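Local coordinates for disulphide isomerase (Xylella fastidiosa, PDB 3FK8), which probably catalyses thiol-disulphide exchange or disulphide isomerisation through a thioredoxin-like fold, at residues L6-H11 / V66-V71; T32-G37 / V96-D101; N39-C44 / D90-V95. All blocks are in the same frame, centred on the assembly; numbering follows the deposited sequence. Where two conformers were deposited one is given.

The three contacts together illustrate how a thioredoxin fold places a probable redox site at one end of its central sheet. Contact 1 sets the N-terminal loop 6-11 across the C-terminal end of edge strand 65-70; contact 2 pairs strand 32-37, the next strand inward, with strand 94-98; contact 3 sets the start of helix 42-51, with the probable CxxC site, against the loop leading into strand 94-98. The centres of contacts 1 and 3 are about 11 Å apart, those of 1 and 2 about 13 Å, and those of 2 and 3 about 15 Å. Along the chain, contact 3 nests inside the loop closed by contact 2, while contact 1 crosses both; its Y8 touches C44, and F36 of contact 2 lies near the cysteines.

Contact 1. Residues L6-H11 / V66-V71; sequences LPYDEH and VVKIDV
E10 and D70 touch, yet the polar links from D9 and E10 to the strand pass through four bridging waters, and the direct hydrogen bond across the contact is that of K68 to the backbone of P7. K68 NZ donates to P7 O over 2.9 Å, meeting the carbonyl at a C=O...N angle of 120° and tilted 18° from its plane. A bend at chi3 (-87°) turns the amine toward this oxygen, and D48 of helix 42-51 gives the same nitrogen a salt bridge, so the amine is held by two partners. On its way the lysine crosses Y8 at about a right angle, with K68 CD lying over one face of the ring near the rim. The ring also packs obliquely on the strand backbone, Y8 CE1 lying 3.6 Å from I69 O. Further along, the aliphatic part of E10 approaches the D70 carboxylate, E10 CG standing 3.4 Å from D70 OD2. The two acids do not bond directly: one water donates to both E10 OE2 and D70 OD1, another lies between E10 O and D70 OD2, R76 forms a salt bridge with D70, and N39 holds E10 OE2. These partners probably temper the like charges. Two other waters join D9 to the strand, one accepting from D9 N (2.8 Å) and donating to K68 O (2.9 Å), the other linking D9 O and D70 N. The loop thus lies across the C-terminal end of edge strand 65-70 just before helix 14-28, and Y8 reaches inward to V35 of strand 32-37 and C44 of helix 42-51.

Contact 2. Residues T32-G37 / V96-D101; sequences TLLVFG and VVVNSD
The central antiparallel pairing of the thioredoxin fold joins T32-L34 to V96-V98, where strand 32-37 meets strand 94-98 inside a mixed sheet. T32-V98 and L34-V96 are hydrogen-bonded pairs flanking the non-hydrogen-bonded pair L33-V97. Each hydrogen-bonded pair has two hydrogen bonds: T32 N to V98 O and V98 N to T32 O are both 2.8 Å, and L34 N to V96 O and V96 N to L34 O are both 2.9 Å. Between them, V97 CA and L33 CA make CA-H...O contacts with T32 O and V96 O.

T32, L34, V96 and V98 share one sheet face, with helix 14-28 packing on T32, L34 and V98. Here L34 CG is anti to the carbonyl carbon (chi1 -56°), and the side chain crosses V98 obliquely to bring L34 CD1 within 4.1 Å of V98 CG2. L33 and V97 occupy the other face and meet more loosely, L33 CD1 lying 4.3 Å from V97 CG2. F36, past the three pairs described here, leans toward V96, its ring atom CE2 packing 3.7 Å from V96 CG2.

Contact 3. Residues N39-C44 / D90-V95; sequences NWCTDC and DGIPAV. With FMT (formic acid), chain B.
Apolar contacts dominate where W40, C41 and C44 meet I92, and D43 and C44 meet P93. The I92 CD1 methyl is the common point of contact: W40 CZ2 lies 3.8 Å from it, the two side chains crossing at about a right angle, and C44 SG lies 3.9 Å away. I92 CG1 stands between the backbone N and the carbonyl carbon (chi1 57°), which sends CD1 toward the tryptophan and both cysteines. The P93 ring rests on the helix start, with CD 3.6 Å from D43 CB and CB 3.7 Å from C44 SG.

Among the polar bonds, one caps the helix: C41 is the N-cap, its SG accepting from C44 N at 3.4 Å. A formic acid molecule, probably from the crystallisation liquor, sits beside this end: T42 N donates to its O1 over 3.1 Å, and its carbon lies at the edge of the W40 ring. Separately, W40 NE1 hydrogen-bonds to G72 O, and D43 forms a salt bridge with R117.

The peptide before P93 is cis. A CxxC motif at a helix start facing a cis-proline loop is the hallmark of thioredoxin-type redox sites, and C41 and C44 are consistent with that role.

Contact 1. Residues L6-H11 / V66-V71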
loop_
_atom_site.group_PDB
_atom_site.type_symbol
_atom_site.label_atom_id
_atom_site.label_comp_id
_atom_site.label_asym_id
_atom_site.label_seq_id
_atom_site.Cartn_x
_atom_site.Cartn_y
_atom_site.Cartn_z
ATOM N N LEU A 6 -2.243 -3.331 -15.298
ATOM C CA LEU A 6 -2.416 -2.206 -14.361
ATOM C C LEU A 6 -2.162 -2.562 -12.896
ATOM O O LEU A 6 -2.568 -3.624 -12.433
ATOM C CB LEU A 6 -3.835 -1.677 -14.519
ATOM C CG LEU A 6 -4.158 -1.196 -15.934
ATOM C CD1 LEU A 6 -5.627 -0.876 -16.107
ATOM C CD2 LEU A 6 -3.305 0.017 -16.282
ATOM N N PRO A 7 -1.522 -1.645 -12.136
ATOM C CA PRO A 7 -1.261 -2.065 -10.733
ATOM C C PRO A 7 -2.500 -2.176 -9.838
ATOM O O PRO A 7 -2.532 -2.993 -8.925
ATOM C CB PRO A 7 -0.314 -0.989 -10.198
ATOM C CG PRO A 7 -0.365 0.153 -11.231
ATOM C CD PRO A 7 -0.826 -0.402 -12.525
ATOM N N TYR A 8 -3.522 -1.380 -10.116
ATOM C CA TYR A 8 -4.737 -1.393 -9.323
ATOM C C TYR A 8 -5.870 -2.084 -10.063
ATOM O O TYR A 8 -6.062 -1.884 -11.269
ATOM C CB TYR A 8 -5.112 0.040 -8.935
ATOM C CG TYR A 8 -4.092 0.631 -7.973
ATOM C CD1 TYR A 8 -4.253 0.501 -6.610
ATOM C CD2 TYR A 8 -2.949 1.243 -8.450
ATOM C CE1 TYR A 8 -3.312 0.998 -5.744
ATOM C CE2 TYR A 8 -1.980 1.723 -7.581
ATOM C CZ TYR A 8 -2.177 1.606 -6.236
ATOM O OH TYR A 8 -1.235 2.077 -5.362
ATOM N N ASP A 9 -6.649 -2.844 -9.308
ATOM C CA ASP A 9 -7.773 -3.553 -9.877
ATOM C C ASP A 9 -9.015 -2.755 -9.581
ATOM O O ASP A 9 -9.519 -2.737 -8.446
ATOM C CB ASP A 9 -7.889 -4.956 -9.278
ATOM C CG ASP A 9 -9.041 -5.780 -9.869
ATOM O OD1 ASP A 9 -9.787 -5.269 -10.748
ATOM O OD2 ASP A 9 -9.173 -6.945 -9.418
ATOM N N GLU A 10 -9.509 -2.071 -10.606
ATOM C CA GLU A 10 -10.631 -1.176 -10.459
ATOM C C GLU A 10 -11.960 -1.890 -10.165
ATOM O O GLU A 10 -12.924 -1.251 -9.752
ATOM C CB GLU A 10 -10.729 -0.281 -11.695
ATOM C CG GLU A 10 -9.408 0.506 -11.893
ATOM C CD GLU A 10 -9.373 1.516 -13.037
ATOM O OE1 GLU A 10 -10.429 1.851 -13.618
ATOM O OE2 GLU A 10 -8.257 1.988 -13.343
ATOM N N HIS A 11 -11.968 -3.213 -10.330
ATOM C CA HIS A 11 -13.144 -4.048 -10.131
ATOM C C HIS A 11 -13.138 -4.799 -8.823
ATOM O O HIS A 11 -14.157 -5.439 -8.490
ATOM C CB HIS A 11 -13.289 -5.044 -11.306
ATOM C CG HIS A 11 -13.356 -4.369 -12.627
ATOM N ND1 HIS A 11 -14.320 -3.434 -12.912
ATOM C CD2 HIS A 11 -12.471 -4.337 -13.651
ATOM C CE1 HIS A 11 -14.089 -2.928 -14.110
ATOM N NE2 HIS A 11 -12.969 -3.456 -14.574
ATOM N N VAL A 66 -0.087 -8.013 1.688
ATOM C CA VAL A 66 -0.241 -6.732 0.945
ATOM C C VAL A 66 -1.570 -6.698 0.196
ATOM O O VAL A 66 -2.007 -7.704 -0.387
ATOM C CB VAL A 66 0.826 -6.592 -0.128
ATOM C CG1 VAL A 66 0.698 -5.268 -0.886
ATOM C CG2 VAL A 66 2.202 -6.715 0.439
ATOM N N VAL A 67 -2.220 -5.536 0.228
ATOM C CA VAL A 67 -3.457 -5.271 -0.535
ATOM C C VAL A 67 -3.327 -3.921 -1.190
ATOM O O VAL A 67 -3.001 -2.953 -0.505
ATOM C CB VAL A 67 -4.729 -5.218 0.348
ATOM C CG1 VAL A 67 -5.987 -4.859 -0.477
ATOM C CG2 VAL A 67 -4.937 -6.526 1.065
ATOM N N LYS A 68 -3.616 -3.855 -2.495
ATOM C CA LYS A 68 -3.703 -2.582 -3.226
ATOM C C LYS A 68 -5.131 -2.132 -3.321
ATOM O O LYS A 68 -5.967 -2.955 -3.719
ATOM C CB LYS A 68 -3.083 -2.684 -4.611
ATOM C CG LYS A 68 -1.552 -2.550 -4.594
ATOM C CD LYS A 68 -0.975 -2.558 -6.015
ATOM C CE LYS A 68 -0.730 -3.979 -6.473
ATOM N NZ LYS A 68 -0.047 -4.077 -7.822
ATOM N N ILE A 69 -5.428 -0.905 -2.906
ATOM C CA ILE A 69 -6.782 -0.368 -2.888
ATOM C C ILE A 69 -6.873 0.785 -3.900
ATOM O O ILE A 69 -6.202 1.826 -3.744
ATOM C CB ILE A 69 -7.183 0.147 -1.472
ATOM C CG1 ILE A 69 -7.116 -1.049 -0.523
ATOM C CG2 ILE A 69 -8.533 0.741 -1.494
ATOM C CD1 ILE A 69 -6.746 -0.743 0.834
ATOM N N ASP A 70 -7.671 0.584 -4.944
ATOM C CA ASP A 70 -7.946 1.620 -5.932
ATOM C C ASP A 70 -8.805 2.730 -5.339
ATOM O O ASP A 70 -9.872 2.467 -4.821
ATOM C CB ASP A 70 -8.709 0.972 -7.094
ATOM C CG ASP A 70 -9.050 1.983 -8.174
ATOM O OD1 ASP A 70 -8.271 2.901 -8.411
ATOM O OD2 ASP A 70 -10.106 1.797 -8.810
ATOM N N VAL A 71 -8.343 3.976 -5.460
ATOM C CA VAL A 71 -9.157 5.107 -5.040
ATOM C C VAL A 71 -9.681 5.880 -6.225
ATOM O O VAL A 71 -10.363 6.890 -6.032
ATOM C CB VAL A 71 -8.484 6.032 -4.012
ATOM C CG1 VAL A 71 -8.182 5.244 -2.711
ATOM C CG2 VAL A 71 -7.249 6.718 -4.557
HETATM O O HOH W 1 -9.149 -1.976 -5.286
HETATM O O HOH W 2 -6.630 -3.139 -6.531
HETATM O O HOH W 3 -7.271 3.329 -10.938
HETATM O O HOH W 4 -12.364 0.483 -7.556
#

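Contact 2. Residues T32-G37 / V96-D101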
loop_
_atom_site.group_PDB
_atom_site.type_symbol
_atom_site.label_atom_id
_atom_site.label_comp_id
_atom_site.label_asym_id
_atom_site.label_seq_id
_atom_site.Cartn_x
_atom_site.Cartn_y
_atom_site.Cartn_z
ATOM N N THR A 32 -0.036 -6.207 7.848
ATOM C CA THR A 32 -0.595 -6.035 6.514
ATOM C C THR A 32 -0.299 -4.626 6.014
ATOM O O THR A 32 -0.424 -3.652 6.755
ATOM C CB THR A 32 -2.094 -6.263 6.547
ATOM O OG1 THR A 32 -2.339 -7.597 6.983
ATOM C CG2 THR A 32 -2.752 -6.034 5.166
ATOM N N LEU A 33 0.130 -4.535 4.764
ATOM C CA LEU A 33 0.382 -3.281 4.101
ATOM C C LEU A 33 -0.765 -2.976 3.144
ATOM O O LEU A 33 -1.035 -3.739 2.225
ATOM C CB LEU A 33 1.657 -3.467 3.321
ATOM C CG LEU A 33 2.183 -2.335 2.520
ATOM C CD1 LEU A 33 2.560 -1.191 3.469
ATOM C CD2 LEU A 33 3.395 -2.748 1.677
ATOM N N LEU A 34 -1.465 -1.896 3.429
ATOM C CA LEU A 34 -2.507 -1.396 2.534
ATOM C C LEU A 34 -1.917 -0.254 1.686
ATOM O O LEU A 34 -1.396 0.718 2.249
ATOM C CB LEU A 34 -3.651 -0.844 3.343
ATOM C CG LEU A 34 -4.328 -1.738 4.366
ATOM C CD1 LEU A 34 -5.535 -1.088 5.019
ATOM C CD2 LEU A 34 -4.707 -3.069 3.739
ATOM N N VAL A 35 -1.982 -0.411 0.373
ATOM C CA VAL A 35 -1.412 0.578 -0.544
ATOM C C VAL A 35 -2.541 1.216 -1.302
ATOM O O VAL A 35 -3.232 0.551 -2.094
ATOM C CB VAL A 35 -0.393 -0.035 -1.541
ATOM C CG1 VAL A 35 0.256 1.065 -2.335
ATOM C CG2 VAL A 35 0.634 -0.903 -0.782
ATOM N N PHE A 36 -2.790 2.497 -1.014
ATOM C CA PHE A 36 -3.882 3.254 -1.667
ATOM C C PHE A 36 -3.334 4.036 -2.852
ATOM O O PHE A 36 -2.372 4.793 -2.716
ATOM C CB PHE A 36 -4.478 4.235 -0.673
ATOM C CG PHE A 36 -5.226 3.596 0.461
ATOM C CD1 PHE A 36 -6.635 3.520 0.419
ATOM C CD2 PHE A 36 -4.566 3.075 1.575
ATOM C CE1 PHE A 36 -7.331 2.930 1.485
ATOM C CE2 PHE A 36 -5.295 2.497 2.635
ATOM C CZ PHE A 36 -6.629 2.435 2.589
ATOM N N GLY A 37 -3.969 3.914 -4.016
ATOM C CA GLY A 37 -3.464 4.599 -5.190
ATOM C C GLY A 37 -4.428 4.418 -6.338
ATOM O O GLY A 37 -5.588 4.001 -6.151
ATOM N N VAL A 96 -0.902 2.260 4.689
ATOM C CA VAL A 96 -1.253 1.979 6.084
ATOM C C VAL A 96 -0.602 0.648 6.430
ATOM O O VAL A 96 -0.706 -0.299 5.669
ATOM C CB VAL A 96 -2.793 1.886 6.294
ATOM C CG1 VAL A 96 -3.150 1.582 7.750
ATOM C CG2 VAL A 96 -3.452 3.136 5.835
ATOM N N VAL A 97 0.037 0.567 7.598
ATOM C CA VAL A 97 0.560 -0.703 8.100
ATOM C C VAL A 97 -0.402 -1.080 9.236
ATOM O O VAL A 97 -0.601 -0.299 10.176
ATOM C CB VAL A 97 1.998 -0.525 8.680
ATOM C CG1 VAL A 97 2.504 -1.813 9.351
ATOM C CG2 VAL A 97 2.958 -0.028 7.589
ATOM N N VAL A 98 -1.017 -2.247 9.136
ATOM C CA VAL A 98 -1.909 -2.731 10.181
ATOM C C VAL A 98 -1.193 -3.910 10.841
ATOM O O VAL A 98 -0.748 -4.844 10.150
ATOM C CB VAL A 98 -3.259 -3.196 9.560
ATOM C CG1 VAL A 98 -4.298 -3.596 10.628
ATOM C CG2 VAL A 98 -3.806 -2.065 8.658
ATOM N N ASN A 99 -1.127 -3.920 12.161
ATOM C CA ASN A 99 -0.480 -5.026 12.871
ATOM C C ASN A 99 -1.315 -6.272 12.763
ATOM O O ASN A 99 -2.464 -6.266 12.324
ATOM C CB ASN A 99 -0.274 -4.677 14.346
ATOM C CG ASN A 99 0.829 -3.687 14.545
ATOM O OD1 ASN A 99 1.813 -3.640 13.782
ATOM N ND2 ASN A 99 0.680 -2.873 15.563
ATOM N N SER A 100 -0.691 -7.372 13.195
ATOM C CA SER A 100 -1.293 -8.690 13.059
ATOM C C SER A 100 -2.578 -8.828 13.871
ATOM O O SER A 100 -3.372 -9.716 13.618
ATOM C CB SER A 100 -0.268 -9.778 13.431
ATOM O OG SER A 100 0.241 -9.567 14.750
ATOM N N ASP A 101 -2.784 -7.936 14.847
ATOM C CA ASP A 101 -4.030 -7.890 15.599
ATOM C C ASP A 101 -5.147 -7.051 14.971
ATOM O O ASP A 101 -6.222 -6.876 15.541
ATOM C CB ASP A 101 -3.759 -7.405 17.038
ATOM C CG ASP A 101 -3.443 -5.897 17.128
ATOM O OD1 ASP A 101 -3.128 -5.232 16.093
ATOM O OD2 ASP A 101 -3.498 -5.350 18.277
HETATM O O HOH W 5 -1.911 -8.014 9.724
#

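Contact 3. Residues N39-C44 / D90-V95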
loop_
_atom_site.group_PDB
_atom_site.type_symbol
_atom_site.label_atom_id
_atom_site.label_comp_id
_atom_site.label_asym_id
_atom_site.label_seq_id
_atom_site.Cartn_x
_atom_site.Cartn_y
_atom_site.Cartn_z
ATOM N N ASN A 39 -4.478 3.909 -11.021
ATOM C CA ASN A 39 -3.692 3.667 -12.225
ATOM C C ASN A 39 -3.291 4.918 -12.979
ATOM O O ASN A 39 -2.284 4.887 -13.683
ATOM C CB ASN A 39 -4.459 2.706 -13.149
ATOM C CG ASN A 39 -4.559 1.317 -12.569
ATOM O OD1 ASN A 39 -3.626 0.814 -11.958
ATOM N ND2 ASN A 39 -5.715 0.700 -12.716
ATOM N N TRP A 40 -4.045 5.999 -12.826
ATOM C CA TRP A 40 -3.710 7.257 -13.507
ATOM C C TRP A 40 -2.516 7.938 -12.893
ATOM O O TRP A 40 -1.965 8.842 -13.514
ATOM C CB TRP A 40 -4.915 8.222 -13.529
ATOM C CG TRP A 40 -5.364 8.624 -12.188
ATOM C CD1 TRP A 40 -6.421 8.065 -11.465
ATOM C CD2 TRP A 40 -4.814 9.665 -11.345
ATOM N NE1 TRP A 40 -6.524 8.702 -10.247
ATOM C CE2 TRP A 40 -5.551 9.664 -10.126
ATOM C CE3 TRP A 40 -3.766 10.586 -11.489
ATOM C CZ2 TRP A 40 -5.283 10.569 -9.085
ATOM C CZ3 TRP A 40 -3.508 11.475 -10.470
ATOM C CH2 TRP A 40 -4.258 11.463 -9.272
ATOM N N CYS A 41 -2.146 7.574 -11.661
ATOM C CA CYS A 41 -1.138 8.320 -10.943
ATOM C C CYS A 41 0.267 7.787 -11.190
ATOM O O CYS A 41 0.577 6.621 -10.912
ATOM C CB CYS A 41 -1.464 8.241 -9.489
ATOM S SG CYS A 41 -0.129 9.028 -8.465
ATOM N N THR A 42 1.090 8.638 -11.791
ATOM C CA THR A 42 2.412 8.199 -12.196
ATOM C C THR A 42 3.261 7.832 -10.974
ATOM O O THR A 42 4.094 6.942 -11.066
ATOM C CB THR A 42 3.090 9.219 -13.163
ATOM O OG1 THR A 42 3.302 10.486 -12.504
ATOM C CG2 THR A 42 2.191 9.408 -14.348
ATOM N N ASP A 43 3.070 8.506 -9.816
ATOM C CA ASP A 43 3.786 8.091 -8.623
ATOM C C ASP A 43 3.366 6.736 -8.118
ATOM O O ASP A 43 4.184 5.921 -7.673
ATOM C CB ASP A 43 3.625 9.159 -7.553
ATOM C CG ASP A 43 4.194 10.471 -8.020
ATOM O OD1 ASP A 43 5.457 10.612 -8.038
ATOM O OD2 ASP A 43 3.423 11.351 -8.428
ATOM N N CYS A 44 2.070 6.418 -8.251
ATOM C CA CYS A 44 1.601 5.083 -7.877
ATOM C C CYS A 44 2.166 4.006 -8.794
ATOM O O CYS A 44 2.546 2.919 -8.326
ATOM C CB CYS A 44 0.096 5.016 -7.974
ATOM S SG CYS A 44 -0.789 6.077 -6.782
ATOM N N ASP A 90 -3.372 13.216 2.263
ATOM C CA ASP A 90 -2.129 13.783 2.230
ATOM C C ASP A 90 -1.362 13.459 0.912
ATOM O O ASP A 90 -0.181 13.795 0.795
ATOM C CB ASP A 90 -1.430 13.318 3.538
ATOM C CG ASP A 90 -2.136 13.848 4.799
ATOM O OD1 ASP A 90 -2.295 15.079 4.934
ATOM O OD2 ASP A 90 -2.561 13.048 5.661
ATOM N N GLY A 91 -2.064 12.832 -0.066
ATOM C CA GLY A 91 -1.574 12.454 -1.396
ATOM C C GLY A 91 -1.514 10.935 -1.599
ATOM O O GLY A 91 -1.473 10.186 -0.620
ATOM N N ILE A 92 -1.448 10.519 -2.861
ATOM C CA ILE A 92 -1.214 9.129 -3.244
ATOM C C ILE A 92 0.083 8.997 -4.040
ATOM O O ILE A 92 0.534 9.947 -4.676
ATOM C CB ILE A 92 -2.431 8.499 -4.024
ATOM C CG1 ILE A 92 -2.749 9.345 -5.260
ATOM C CG2 ILE A 92 -3.639 8.301 -3.091
ATOM C CD1 ILE A 92 -3.710 8.615 -6.198
ATOM N N PRO A 93 0.714 7.814 -3.996
ATOM C CA PRO A 93 0.317 6.640 -3.208
ATOM C C PRO A 93 0.486 6.878 -1.745
ATOM O O PRO A 93 1.305 7.685 -1.329
ATOM C CB PRO A 93 1.277 5.543 -3.716
ATOM C CG PRO A 93 2.494 6.329 -4.157
ATOM C CD PRO A 93 1.957 7.593 -4.753
ATOM N N ALA A 94 -0.310 6.193 -0.945
ATOM C CA ALA A 94 -0.278 6.273 0.523
ATOM C C ALA A 94 -0.366 4.891 1.091
ATOM O O ALA A 94 -0.929 4.001 0.474
ATOM C CB ALA A 94 -1.407 7.136 1.034
ATOM N N VAL A 95 0.211 4.682 2.267
ATOM C CA VAL A 95 0.189 3.354 2.857
ATOM C C VAL A 95 -0.318 3.383 4.299
ATOM O O VAL A 95 -0.187 4.401 4.999
ATOM C CB VAL A 95 1.517 2.547 2.715
ATOM C CG1 VAL A 95 2.011 2.398 1.191
ATOM C CG2 VAL A 95 2.550 3.212 3.432
HETATM C C FMT B . -0.107 11.969 -11.705
HETATM O O1 FMT B . -0.041 11.382 -12.801
HETATM O O2 FMT B . 0.501 11.658 -10.666
#